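Local coordinates for SusD-like carbohydrate binding protein BF1063 (Bacteroides fragilis NCTC 9343, PDB 3I4G), which probably binds carbohydrate at the outer membrane of this gut bacterium, as a member of the SusD family of glycan-capturing proteins, at residues Gly79-Thr82 with Ala83-Phe87; Leu262-Gly265 with Leu266-His269; Pro304-Pro308 with Ser309-Lys313; Pro383-Arg386 with Tyr387-Leu391; Trp456-Arg460 with Trp461-His465. All coordinates share one frame; numbering follows the deposited sequence.

Followed from the N terminus, the five contacts come in series; each is a local one within a continuous run of chain, so none crosses or encloses another. Contact 1 turns the chain from helix 72-78 into helix 86-109. Contact 2 starts the short helix 266-270 after strand 254-257. Contact 3 folds the loop ahead of helix 317-322, its centre about 28 Å from the centre of the chain. Contact 4 joins strand 380-386, antiparallel partner of strand 254-257, to helix 387-400. Contact 5 ends helix 454-461 and turns into helix 464-467; its nearest atoms lie about 5 Å from contact 4, and Arg444 makes a salt bridge to Asp457 and a long, weak ion pair with Glu389.

Contact 1. Residues Gly79-Thr82 with Ala83-Phe87; sequences GNLT and ADNAF
Thr82 and Asp84 lie side by side, their side chains pointing the same way, and Thr82 OG1 donates to Asp84 OD1 at 2.7 Å. The hydroxyl meets the carboxylate oxygen on its syn side, 24° out of the carboxylate plane. Asp84 can take part because its CG is tucked in between the main-chain N and C (chi1 61°), which brings OD1 to the Thr82 hydroxyl. Leu81 and Asn85 are set differently: their side chains cross at about a right angle, and the Leu81 CD1 methyl rests 3.5 Å from Asn85 ND2 while also touching Asn85 CB. Leu81 is buried, and Trp513 and Pro514 pack against it.

The backbone closes the turn with Asn85 N to Thr82 O at 3.1 Å, the donor standing above the carbonyl plane. Water 1 ties the two limbs together: it donates to Asn80 O and accepts from Thr82 N and from Asn85 ND2, the last at 3.0 Å. The same amide nitrogen also binds Pro72 O, which links the turn to the start of helix 72-78. A trans first torsion (chi1 -177°) lets Asn85 carry its other amide atom to the helix start, where OD1 accepts from Phe87 N at 2.9 Å and also from Ile88 N. The amide is thus held at both ends. The arrangement is a type I beta turn from Thr82 to Asn85 running directly into an asparagine N-cap, which opens helix 86-109.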
loop_
_atom_site.group_PDB
_atom_site.type_symbol
_atom_site.label_atom_id
_atom_site.label_comp_id
_atom_site.label_asym_id
_atom_site.label_seq_id
_atom_site.Cartn_x
_atom_site.Cartn_y
_atom_site.Cartn_z
ATOM N N GLY A 79 5.238 11.430 15.383
ATOM C CA GLY A 79 6.108 12.412 16.020
ATOM C C GLY A 79 7.060 11.793 17.037
ATOM O O GLY A 79 7.819 12.506 17.664
ATOM N N ASN A 80 7.024 10.471 17.186
ATOM C CA ASN A 80 7.786 9.758 18.206
ATOM C C ASN A 80 8.774 8.767 17.644
ATOM O O ASN A 80 9.245 7.883 18.389
ATOM C CB ASN A 80 6.801 9.077 19.165
ATOM C CG ASN A 80 6.127 10.067 20.111
ATOM O OD1 ASN A 80 6.758 11.001 20.598
ATOM N ND2 ASN A 80 4.872 9.827 20.423
ATOM N N LEU A 81 9.160 8.913 16.387
ATOM C CA LEU A 81 10.138 7.972 15.813
ATOM C C LEU A 81 11.547 8.265 16.277
ATOM O O LEU A 81 12.037 9.388 16.139
ATOM C CB LEU A 81 10.097 8.036 14.288
ATOM C CG LEU A 81 11.008 7.082 13.517
ATOM C CD1 LEU A 81 10.780 5.637 13.912
ATOM C CD2 LEU A 81 10.769 7.288 12.043
ATOM N N THR A 82 12.210 7.218 16.773
ATOM C CA THR A 82 13.605 7.265 17.152
ATOM C C THR A 82 14.368 6.150 16.434
ATOM O O THR A 82 13.769 5.213 15.919
ATOM C CB THR A 82 13.790 7.147 18.680
ATOM O OG1 THR A 82 13.184 5.958 19.154
ATOM C CG2 THR A 82 13.155 8.336 19.399
ATOM N N ALA A 83 15.695 6.267 16.394
ATOM C CA ALA A 83 16.502 5.384 15.577
ATOM C C ALA A 83 16.546 3.946 16.020
ATOM O O ALA A 83 16.904 3.091 15.203
ATOM C CB ALA A 83 17.943 5.946 15.407
ATOM N N ASP A 84 16.163 3.662 17.265
ATOM C CA ASP A 84 16.122 2.292 17.769
ATOM C C ASP A 84 14.789 1.585 17.489
ATOM O O ASP A 84 14.537 0.482 17.999
ATOM C CB ASP A 84 16.422 2.248 19.272
ATOM C CG ASP A 84 15.435 3.009 20.086
ATOM O OD1 ASP A 84 14.518 3.664 19.503
ATOM O OD2 ASP A 84 15.535 2.927 21.336
ATOM N N ASN A 85 13.947 2.161 16.640
ATOM C CA ASN A 85 12.644 1.581 16.325
ATOM C C ASN A 85 12.786 0.211 15.646
ATOM O O ASN A 85 13.533 0.086 14.654
ATOM C CB ASN A 85 11.870 2.627 15.488
ATOM C CG ASN A 85 10.465 2.200 15.143
ATOM O OD1 ASN A 85 10.248 1.295 14.337
ATOM N ND2 ASN A 85 9.493 2.893 15.734
ATOM N N ALA A 86 12.066 -0.801 16.148
ATOM C CA ALA A 86 12.195 -2.156 15.617
ATOM C C ALA A 86 11.618 -2.293 14.223
ATOM O O ALA A 86 12.090 -3.120 13.446
ATOM C CB ALA A 86 11.493 -3.136 16.537
ATOM N N PHE A 87 10.614 -1.502 13.877
ATOM C CA PHE A 87 9.950 -1.633 12.581
ATOM C C PHE A 87 10.816 -1.052 11.490
ATOM O O PHE A 87 10.921 -1.666 10.433
ATOM C CB PHE A 87 8.552 -1.006 12.634
ATOM C CG PHE A 87 7.625 -1.734 13.580
ATOM C CD1 PHE A 87 7.642 -1.473 14.920
ATOM C CD2 PHE A 87 6.763 -2.719 13.113
ATOM C CE1 PHE A 87 6.803 -2.168 15.792
ATOM C CE2 PHE A 87 5.927 -3.405 13.978
ATOM C CZ PHE A 87 5.926 -3.126 15.295
HETATM O O HOH W 1 10.306 5.031 17.695
#

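Contact 2. Residues Leu262-Gly265 with Leu266-His269; sequences LGTG and LPQH
Thr264 OG1 accepts from Leu266 N at 2.9 Å, a nearly straight bond with an N-H...O angle of 165°, just where the chain enters helix 266-270. Gly265 is the N-cap of that helix; the threonine before it takes the N-H two residues on, an ST turn leading into the helix. The rotamer of Thr264 explains this: OG1 stands anti to its backbone N (chi1 177°) and points along the chain toward the helix, which leaves CG2 to face the proline.

Thr264 and Leu266 run side by side in the same direction, with OG1 of Thr264 3.4 Å from Leu266 CB. The leucine packs with Thr264 against Tyr50 of helix 50-54. The Pro267 ring lies obliquely across Thr264, its CD 4.1 Å from Thr264 CG2 and 3.6 Å from Thr264 O.

Gln268 and His269 send their polar ends away from the loop. The Gln268 chain bends at chi2 (69°), and OE1 bonds to Gln376. His269 bonds through ND1 to Tyr50 OH and through NE2 to a sulfonate oxygen of a buffer molecule, probably from the crystallisation liquor, so both ring nitrogens are engaged. The first full helical turn is closed by His269 N, which donates to Gly265 O at 3.1 Å, nearly along the C=O axis.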
loop_
_atom_site.group_PDB
_atom_site.type_symbol
_atom_site.label_atom_id
_atom_site.label_comp_id
_atom_site.label_asym_id
_atom_site.label_seq_id
_atom_site.Cartn_x
_atom_site.Cartn_y
_atom_site.Cartn_z
ATOM N N LEU A 262 2.890 -20.488 1.117
ATOM C CA LEU A 262 3.003 -19.400 2.075
ATOM C C LEU A 262 1.653 -18.726 2.124
ATOM O O LEU A 262 1.331 -17.893 1.307
ATOM C CB LEU A 262 4.122 -18.429 1.692
ATOM C CG LEU A 262 5.536 -19.014 1.580
ATOM C CD1 LEU A 262 6.517 -17.851 1.231
ATOM C CD2 LEU A 262 5.960 -19.767 2.809
ATOM N N GLY A 263 0.844 -19.184 3.060
ATOM C CA GLY A 263 -0.484 -18.617 3.229
ATOM C C GLY A 263 -0.365 -17.275 3.911
ATOM O O GLY A 263 0.626 -16.964 4.552
ATOM N N THR A 264 -1.376 -16.454 3.761
ATOM C CA THR A 264 -1.397 -15.166 4.450
ATOM C C THR A 264 -2.082 -15.254 5.817
ATOM O O THR A 264 -3.045 -15.987 5.997
ATOM C CB THR A 264 -2.062 -14.044 3.621
ATOM O OG1 THR A 264 -2.068 -12.863 4.440
ATOM C CG2 THR A 264 -3.521 -14.385 3.172
ATOM N N GLY A 265 -1.506 -14.571 6.797
ATOM C CA GLY A 265 -2.132 -14.431 8.097
ATOM C C GLY A 265 -2.982 -13.174 8.224
ATOM O O GLY A 265 -3.448 -12.871 9.336
ATOM N N LEU A 266 -3.196 -12.449 7.131
ATOM C CA LEU A 266 -3.971 -11.223 7.183
ATOM C C LEU A 266 -5.357 -11.466 7.784
ATOM O O LEU A 266 -5.816 -10.660 8.586
ATOM C CB LEU A 266 -4.086 -10.548 5.797
ATOM C CG LEU A 266 -4.889 -9.259 5.761
ATOM C CD1 LEU A 266 -4.295 -8.156 6.689
ATOM C CD2 LEU A 266 -5.000 -8.790 4.313
ATOM N N PRO A 267 -6.072 -12.561 7.427
ATOM C CA PRO A 267 -7.378 -12.766 8.075
ATOM C C PRO A 267 -7.311 -12.875 9.603
ATOM O O PRO A 267 -8.114 -12.260 10.312
ATOM C CB PRO A 267 -7.878 -14.052 7.429
ATOM C CG PRO A 267 -7.155 -14.093 6.104
ATOM C CD PRO A 267 -5.784 -13.617 6.444
ATOM N N GLN A 268 -6.372 -13.666 10.124
ATOM C CA GLN A 268 -6.246 -13.750 11.571
ATOM C C GLN A 268 -6.051 -12.377 12.165
ATOM O O GLN A 268 -6.579 -12.047 13.250
ATOM C CB GLN A 268 -5.048 -14.638 11.911
ATOM C CG GLN A 268 -4.731 -14.692 13.418
ATOM C CD GLN A 268 -5.780 -15.419 14.204
ATOM O OE1 GLN A 268 -5.685 -16.639 14.372
ATOM N NE2 GLN A 268 -6.818 -14.704 14.633
ATOM N N HIS A 269 -5.240 -11.567 11.514
ATOM C CA HIS A 269 -4.933 -10.270 12.049
ATOM C C HIS A 269 -6.003 -9.224 11.885
ATOM O O HIS A 269 -6.156 -8.394 12.788
ATOM C CB HIS A 269 -3.625 -9.686 11.444
ATOM C CG HIS A 269 -2.529 -9.569 12.454
ATOM N ND1 HIS A 269 -1.220 -9.907 12.183
ATOM C CD2 HIS A 269 -2.558 -9.128 13.733
ATOM C CE1 HIS A 269 -0.498 -9.706 13.277
ATOM N NE2 HIS A 269 -1.283 -9.234 14.232
#

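Contact 3. Residues Pro304-Pro308 with Ser309-Lys313; sequences PRYDP and SNLGK
Direct hydrogen bonds centre on Asp307 and Ser309. Asp307 OD1 accepts twice from Ser309, from OG at 2.6 Å and from the backbone N at 2.8 Å, and both donors come from the same face of the carboxylate, some 35° to 38° out of its plane. This double grip fixes the rotation of the carboxylate. A chi1 of 72° brings Ser309 OG to it. In the backbone, Asn310 N donates to Asp307 O at 3.0 Å, and Lys313 N to Asn310 O.

Charge and water act together at Lys313. The extended Lys313 chain runs past Asp307, leaving NZ 4.4 Å from Asp307 OD2, beyond a salt bridge; water 4 spans the gap, donating to Asp307 OD2 and accepting from Lys313 NZ. Water 3 accepts from Asp307 N, inside the fold of the loop, and lies close to Asn310 O at 2.8 Å.

The apolar contact is between Leu311 CD2 and Tyr306 CE1, 3.9 Å apart, the two side chains lying alongside each other. Pro476 of strand 471-476 touches both, and Tyr301 meets the Tyr306 ring edge-to-face.

The bond from Ser309 N to Asp307 OD1 makes an Asx turn, to which Ser309 OG adds a second bond; it overlaps the first of two consecutive type I beta turns, Asp307 to Asn310 and Asn310 to Lys313, in a surface loop ahead of helix 317-322.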
loop_
_atom_site.group_PDB
_atom_site.type_symbol
_atom_site.label_atom_id
_atom_site.label_comp_id
_atom_site.label_asym_id
_atom_site.label_seq_id
_atom_site.Cartn_x
_atom_site.Cartn_y
_atom_site.Cartn_z
ATOM N N PRO A 304 -28.671 16.221 4.531
ATOM C CA PRO A 304 -29.725 15.282 4.920
ATOM C C PRO A 304 -29.553 13.856 4.395
ATOM O O PRO A 304 -30.244 12.951 4.892
ATOM C CB PRO A 304 -31.018 15.918 4.355
ATOM C CG PRO A 304 -30.609 17.020 3.489
ATOM C CD PRO A 304 -29.186 17.366 3.752
ATOM N N ARG A 305 -28.683 13.647 3.401
ATOM C CA ARG A 305 -28.394 12.296 2.915
ATOM C C ARG A 305 -27.564 11.473 3.910
ATOM O O ARG A 305 -27.504 10.243 3.785
ATOM C CB ARG A 305 -27.660 12.339 1.579
ATOM C CG ARG A 305 -28.548 12.821 0.447
ATOM C CD ARG A 305 -27.767 13.092 -0.781
ATOM N NE ARG A 305 -26.974 14.297 -0.624
ATOM C CZ ARG A 305 -26.190 14.764 -1.572
ATOM N NH1 ARG A 305 -26.072 14.103 -2.694
ATOM N NH2 ARG A 305 -25.515 15.879 -1.386
ATOM N N TYR A 306 -26.875 12.124 4.859
ATOM C CA TYR A 306 -26.149 11.392 5.898
ATOM C C TYR A 306 -27.124 10.616 6.777
ATOM O O TYR A 306 -28.042 11.200 7.379
ATOM C CB TYR A 306 -25.307 12.325 6.749
ATOM C CG TYR A 306 -24.797 11.698 8.019
ATOM C CD1 TYR A 306 -24.001 10.585 7.957
ATOM C CD2 TYR A 306 -25.103 12.215 9.266
ATOM C CE1 TYR A 306 -23.518 9.970 9.138
ATOM C CE2 TYR A 306 -24.628 11.622 10.440
ATOM C CZ TYR A 306 -23.835 10.496 10.357
ATOM O OH TYR A 306 -23.369 9.984 11.562
ATOM N N ASP A 307 -26.912 9.306 6.850
ATOM C CA ASP A 307 -27.775 8.426 7.631
ATOM C C ASP A 307 -26.932 7.683 8.637
ATOM O O ASP A 307 -26.223 6.742 8.253
ATOM C CB ASP A 307 -28.468 7.411 6.726
ATOM C CG ASP A 307 -29.562 6.629 7.443
ATOM O OD1 ASP A 307 -29.539 6.563 8.684
ATOM O OD2 ASP A 307 -30.457 6.104 6.739
ATOM N N PRO A 308 -26.983 8.077 9.920
ATOM C CA PRO A 308 -26.193 7.389 10.944
ATOM C C PRO A 308 -26.576 5.923 11.129
ATOM O O PRO A 308 -25.766 5.190 11.671
ATOM C CB PRO A 308 -26.459 8.188 12.237
ATOM C CG PRO A 308 -27.506 9.059 11.961
ATOM C CD PRO A 308 -27.729 9.214 10.498
ATOM N N SER A 309 -27.742 5.507 10.618
ATOM C CA SER A 309 -28.156 4.092 10.702
ATOM C C SER A 309 -27.608 3.249 9.548
ATOM O O SER A 309 -27.757 2.031 9.545
ATOM C CB SER A 309 -29.685 3.956 10.761
ATOM O OG SER A 309 -30.305 4.259 9.518
ATOM N N ASN A 310 -27.030 3.890 8.536
ATOM C CA ASN A 310 -26.455 3.167 7.401
ATOM C C ASN A 310 -25.376 4.046 6.811
ATOM O O ASN A 310 -25.593 4.834 5.906
ATOM C CB ASN A 310 -27.516 2.789 6.380
ATOM C CG ASN A 310 -26.952 1.898 5.291
ATOM O OD1 ASN A 310 -25.713 1.800 5.081
ATOM N ND2 ASN A 310 -27.846 1.220 4.584
ATOM N N LEU A 311 -24.180 3.882 7.346
ATOM C CA LEU A 311 -23.100 4.805 7.014
ATOM C C LEU A 311 -22.674 4.822 5.576
ATOM O O LEU A 311 -22.147 5.847 5.132
ATOM C CB LEU A 311 -21.886 4.524 7.896
ATOM C CG LEU A 311 -22.047 4.793 9.386
ATOM C CD1 LEU A 311 -20.698 4.579 10.097
ATOM C CD2 LEU A 311 -22.584 6.206 9.703
ATOM N N GLY A 312 -22.906 3.747 4.827
ATOM C CA GLY A 312 -22.511 3.734 3.416
ATOM C C GLY A 312 -23.602 4.111 2.436
ATOM O O GLY A 312 -23.357 4.191 1.230
ATOM N N LYS A 313 -24.792 4.374 2.941
ATOM C CA LYS A 313 -25.931 4.651 2.072
ATOM C C LYS A 313 -25.795 5.999 1.368
ATOM O O LYS A 313 -25.463 7.014 1.991
ATOM C CB LYS A 313 -27.228 4.624 2.887
ATOM C CG LYS A 313 -28.495 4.895 2.037
ATOM C CD LYS A 313 -29.763 4.805 2.854
ATOM C CE LYS A 313 -30.994 5.116 1.974
ATOM N NZ LYS A 313 -32.215 5.117 2.807
HETATM O O HOH W 2 -25.191 9.418 2.772
HETATM O O HOH W 3 -25.327 7.527 5.050
HETATM O O HOH W 4 -31.337 7.516 4.591
HETATM O O HOH W 5 -24.626 2.600 10.013
#

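Contact 4. Residues Pro383-Arg386 with Tyr387-Leu391; sequences PVIR and YAEVL
Arg386 and Ala388 form the close-packed side of this contact: the guanidinium NH1 of Arg386 lies 3.5 Å from Ala388 CB. A bend at chi3 (-68°) swings the guanidinium back beside the helix start. Three acids from other parts of the chain pair with it, Glu250 and Glu447 at NH1 and Glu451 at NH2, which probably balances the buried positive charge. The Arg386 carbonyl is also engaged. Val390 N donates to Arg386 O at 3.3 Å, in the carbonyl plane, and Glu389 N adds a weak bond to the same oxygen at 2.9 Å.

Arg386 is the N-cap residue of helix 387-400, and the strand 380-386 that leads into it carries a classic beta bulge, where Val384 and Ile385 both face Phe253, which lies between strands 251-252 and 254-257.

Packing is looser beside Ile385. Its CG2 meets Val390 CG2 at 4.3 Å, and its CD1 lies 4.2 Å from Glu389 OE1, both near the limit of contact. A water occupies this side: water 6 accepts from Arg386 N at 2.8 Å and donates to Glu389 OE1 at 2.7 Å, so a backbone N-H at the strand end and a carboxylate on the first helical turn are joined indirectly. Glu389 reaches this water with a fully extended chain (chi1 180°), while its second oxygen, OE2, makes a salt bridge to Arg206 of helix 197-211.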
loop_
_atom_site.group_PDB
_atom_site.type_symbol
_atom_site.label_atom_id
_atom_site.label_comp_id
_atom_site.label_asym_id
_atom_site.label_seq_id
_atom_site.Cartn_x
_atom_site.Cartn_y
_atom_site.Cartn_z
ATOM N N PRO A 383 -2.785 -6.805 -4.529
ATOM C CA PRO A 383 -2.118 -6.042 -5.576
ATOM C C PRO A 383 -1.107 -5.027 -5.067
ATOM O O PRO A 383 -1.312 -4.413 -4.004
ATOM C CB PRO A 383 -3.282 -5.311 -6.250
ATOM C CG PRO A 383 -4.464 -6.225 -5.999
ATOM C CD PRO A 383 -4.257 -6.663 -4.614
ATOM N N VAL A 384 -0.028 -4.877 -5.840
ATOM C CA VAL A 384 1.017 -3.899 -5.594
ATOM C C VAL A 384 0.890 -2.759 -6.599
ATOM O O VAL A 384 1.008 -1.584 -6.250
ATOM C CB VAL A 384 2.393 -4.574 -5.660
ATOM C CG1 VAL A 384 3.469 -3.544 -5.447
ATOM C CG2 VAL A 384 2.513 -5.661 -4.590
ATOM N N ILE A 385 0.656 -3.078 -7.868
ATOM C CA ILE A 385 0.432 -2.097 -8.920
ATOM C C ILE A 385 -0.840 -2.468 -9.665
ATOM O O ILE A 385 -0.941 -3.547 -10.257
ATOM C CB ILE A 385 1.579 -2.037 -9.954
ATOM C CG1 ILE A 385 2.933 -1.706 -9.305
ATOM C CG2 ILE A 385 1.258 -1.044 -11.092
ATOM C CD1 ILE A 385 3.071 -0.310 -8.664
ATOM N N ARG A 386 -1.807 -1.567 -9.621
ATOM C CA ARG A 386 -3.066 -1.680 -10.362
ATOM C C ARG A 386 -3.096 -0.661 -11.491
ATOM O O ARG A 386 -2.603 0.469 -11.375
ATOM C CB ARG A 386 -4.283 -1.482 -9.438
ATOM C CG ARG A 386 -4.369 -2.478 -8.345
ATOM C CD ARG A 386 -5.726 -2.577 -7.676
ATOM N NE ARG A 386 -6.180 -1.444 -6.869
ATOM C CZ ARG A 386 -7.115 -0.550 -7.220
ATOM N NH1 ARG A 386 -7.608 -0.453 -8.463
ATOM N NH2 ARG A 386 -7.529 0.316 -6.314
ATOM N N TYR A 387 -3.764 -1.053 -12.577
ATOM C CA TYR A 387 -3.903 -0.118 -13.712
ATOM C C TYR A 387 -4.621 1.179 -13.293
ATOM O O TYR A 387 -4.358 2.224 -13.841
ATOM C CB TYR A 387 -4.613 -0.786 -14.885
ATOM C CG TYR A 387 -4.556 -0.054 -16.217
ATOM C CD1 TYR A 387 -3.351 0.303 -16.775
ATOM C CD2 TYR A 387 -5.723 0.232 -16.919
ATOM C CE1 TYR A 387 -3.303 0.918 -18.007
ATOM C CE2 TYR A 387 -5.677 0.850 -18.139
ATOM C CZ TYR A 387 -4.474 1.181 -18.668
ATOM O OH TYR A 387 -4.412 1.774 -19.929
ATOM N N ALA A 388 -5.540 1.133 -12.316
ATOM C CA ALA A 388 -6.138 2.386 -11.884
ATOM C C ALA A 388 -5.100 3.364 -11.358
ATOM O O ALA A 388 -5.225 4.571 -11.571
ATOM C CB ALA A 388 -7.142 2.144 -10.806
ATOM N N GLU A 389 -4.064 2.878 -10.669
ATOM C CA GLU A 389 -3.011 3.778 -10.201
ATOM C C GLU A 389 -2.234 4.327 -11.399
ATOM O O GLU A 389 -1.820 5.489 -11.408
ATOM C CB GLU A 389 -2.051 3.073 -9.248
ATOM C CG GLU A 389 -0.959 4.048 -8.779
ATOM C CD GLU A 389 0.167 3.438 -7.977
ATOM O OE1 GLU A 389 0.012 2.315 -7.463
ATOM O OE2 GLU A 389 1.231 4.108 -7.858
ATOM N N VAL A 390 -1.980 3.501 -12.408
ATOM C CA VAL A 390 -1.300 3.963 -13.611
ATOM C C VAL A 390 -2.053 5.106 -14.282
ATOM O O VAL A 390 -1.441 6.108 -14.666
ATOM C CB VAL A 390 -1.105 2.781 -14.607
ATOM C CG1 VAL A 390 -0.585 3.245 -15.959
ATOM C CG2 VAL A 390 -0.173 1.717 -13.994
ATOM N N LEU A 391 -3.368 4.954 -14.426
ATOM C CA LEU A 391 -4.178 5.996 -15.059
ATOM C C LEU A 391 -4.183 7.271 -14.242
ATOM O O LEU A 391 -3.999 8.370 -14.780
ATOM C CB LEU A 391 -5.614 5.511 -15.271
ATOM C CG LEU A 391 -5.816 4.340 -16.206
ATOM C CD1 LEU A 391 -7.308 3.971 -16.314
ATOM C CD2 LEU A 391 -5.249 4.641 -17.602
HETATM O O HOH W 6 -1.809 0.265 -7.503
#

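Contact 5. Residues Trp456-Arg460 with Trp461-His465; sequences WDIMR and WGIAH
A Schellman motif ends helix 454-461: Gly462, with positive phi, follows the last turn, and Ile463 N donates back to Ile458 O at 3.1 Å, in the carbonyl plane, while Gly462 N donates to Met459 O. Ala464 N adds a weak bond to Ile458 O.

On one flank Asp457 lies over one face of the Trp461 indole. Its CB sits 3.8 Å from the centroid of the six-membered ring, 14° off the normal, a CH-pi contact, and the carboxylate is stacked on the ring with planes 23° apart. Arg460 grips Asp457 OD1 side-on, with NE at 3.0 Å and NH2 at 3.1 Å, and its guanidinium takes Trp461 NE1 over one face. Glu396 binds both Arg460 NH2 and Trp461 NE1, and Arg444 pairs with Asp457 OD2.

The other flank is apolar. Ile458 CG1, placed by a chi1 of 62°, meets Ala464 CB at 3.9 Å, while Ile458 CB touches Ile463 CG1. Met459, a selenomethionine, brings SE to 4.2 Å from Ala464 CB. The whole is a glycine-terminated helix C-cap, with hydrophobic contact across the turn, leading directly into helix 464-467.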
loop_
_atom_site.group_PDB
_atom_site.type_symbol
_atom_site.label_atom_id
_atom_site.label_comp_id
_atom_site.label_asym_id
_atom_site.label_seq_id
_atom_site.Cartn_x
_atom_site.Cartn_y
_atom_site.Cartn_z
ATOM N N TRP A 456 2.919 6.658 1.525
ATOM C CA TRP A 456 3.873 7.024 0.479
ATOM C C TRP A 456 3.427 8.315 -0.209
ATOM O O TRP A 456 4.231 9.206 -0.482
ATOM C CB TRP A 456 3.993 5.855 -0.504
ATOM C CG TRP A 456 5.047 6.045 -1.511
ATOM C CD1 TRP A 456 6.389 5.899 -1.299
ATOM C CD2 TRP A 456 4.882 6.446 -2.876
ATOM N NE1 TRP A 456 7.086 6.211 -2.450
ATOM C CE2 TRP A 456 6.185 6.556 -3.440
ATOM C CE3 TRP A 456 3.772 6.712 -3.685
ATOM C CZ2 TRP A 456 6.395 6.932 -4.770
ATOM C CZ3 TRP A 456 3.996 7.058 -5.006
ATOM C CH2 TRP A 456 5.293 7.165 -5.528
ATOM N N ASP A 457 2.142 8.448 -0.506
ATOM C CA ASP A 457 1.653 9.649 -1.177
ATOM C C ASP A 457 1.746 10.909 -0.316
ATOM O O ASP A 457 2.236 11.944 -0.774
ATOM C CB ASP A 457 0.194 9.481 -1.595
ATOM C CG ASP A 457 -0.018 8.572 -2.788
ATOM O OD1 ASP A 457 0.909 8.356 -3.600
ATOM O OD2 ASP A 457 -1.190 8.128 -2.928
ATOM N N ILE A 458 1.282 10.855 0.938
ATOM C CA ILE A 458 1.275 12.066 1.755
ATOM C C ILE A 458 2.724 12.499 2.084
ATOM O O ILE A 458 3.013 13.695 2.200
ATOM C CB ILE A 458 0.397 11.975 3.000
ATOM C CG1 ILE A 458 0.887 10.885 3.942
ATOM C CG2 ILE A 458 -1.055 11.722 2.589
ATOM C CD1 ILE A 458 0.015 10.749 5.237
HETATM N N MSE A 459 3.634 11.551 2.131
HETATM C CA MSE A 459 5.057 11.868 2.273
HETATM C C MSE A 459 5.623 12.564 1.044
HETATM O O MSE A 459 6.188 13.655 1.165
HETATM C CB MSE A 459 5.809 10.576 2.581
HETATM C CG MSE A 459 5.537 9.986 3.996
HETATM SE SE MSE A 459 6.451 10.830 5.440
HETATM C CE MSE A 459 8.112 9.798 5.261
ATOM N N ARG A 460 5.442 11.985 -0.145
ATOM C CA ARG A 460 6.018 12.582 -1.379
ATOM C C ARG A 460 5.365 13.922 -1.683
ATOM O O ARG A 460 6.025 14.847 -2.209
ATOM C CB ARG A 460 5.921 11.658 -2.604
ATOM C CG ARG A 460 4.537 11.474 -3.170
ATOM C CD ARG A 460 4.486 10.350 -4.151
ATOM N NE ARG A 460 3.128 10.101 -4.615
ATOM C CZ ARG A 460 2.535 10.715 -5.640
ATOM N NH1 ARG A 460 3.133 11.670 -6.331
ATOM N NH2 ARG A 460 1.289 10.362 -5.957
ATOM N N TRP A 461 4.074 14.083 -1.392
ATOM C CA TRP A 461 3.389 15.341 -1.625
ATOM C C TRP A 461 3.766 16.428 -0.629
ATOM O O TRP A 461 3.461 17.589 -0.815
ATOM C CB TRP A 461 1.864 15.157 -1.567
ATOM C CG TRP A 461 1.277 14.362 -2.687
ATOM C CD1 TRP A 461 1.725 14.293 -3.977
ATOM C CD2 TRP A 461 0.060 13.600 -2.639
ATOM N NE1 TRP A 461 0.876 13.503 -4.711
ATOM C CE2 TRP A 461 -0.155 13.080 -3.922
ATOM C CE3 TRP A 461 -0.872 13.321 -1.636
ATOM C CZ2 TRP A 461 -1.236 12.262 -4.224
ATOM C CZ3 TRP A 461 -1.952 12.499 -1.932
ATOM C CH2 TRP A 461 -2.122 11.991 -3.218
ATOM N N GLY A 462 4.388 16.073 0.479
ATOM C CA GLY A 462 4.714 17.084 1.475
ATOM C C GLY A 462 3.487 17.601 2.230
ATOM O O GLY A 462 3.452 18.739 2.691
ATOM N N ILE A 463 2.469 16.747 2.344
ATOM C CA ILE A 463 1.274 17.086 3.129
ATOM C C ILE A 463 1.113 16.221 4.376
ATOM O O ILE A 463 0.177 16.406 5.149
ATOM C CB ILE A 463 -0.031 17.061 2.296
ATOM C CG1 ILE A 463 -0.464 15.652 1.936
ATOM C CG2 ILE A 463 0.118 17.951 1.023
ATOM C CD1 ILE A 463 -1.854 15.612 1.248
ATOM N N ALA A 464 2.014 15.261 4.600
ATOM C CA ALA A 464 1.951 14.441 5.793
ATOM C C ALA A 464 1.942 15.259 7.052
ATOM O O ALA A 464 1.228 14.929 7.994
ATOM C CB ALA A 464 3.147 13.459 5.822
ATOM N N HIS A 465 2.726 16.329 7.105
ATOM C CA HIS A 465 2.766 17.143 8.324
ATOM C C HIS A 465 1.473 17.914 8.557
ATOM O O HIS A 465 1.249 18.400 9.675
ATOM C CB HIS A 465 3.962 18.100 8.319
ATOM C CG HIS A 465 3.797 19.263 7.406
ATOM N ND1 HIS A 465 4.049 19.193 6.042
ATOM C CD2 HIS A 465 3.357 20.526 7.643
ATOM C CE1 HIS A 465 3.792 20.372 5.497
ATOM N NE2 HIS A 465 3.404 21.207 6.448
#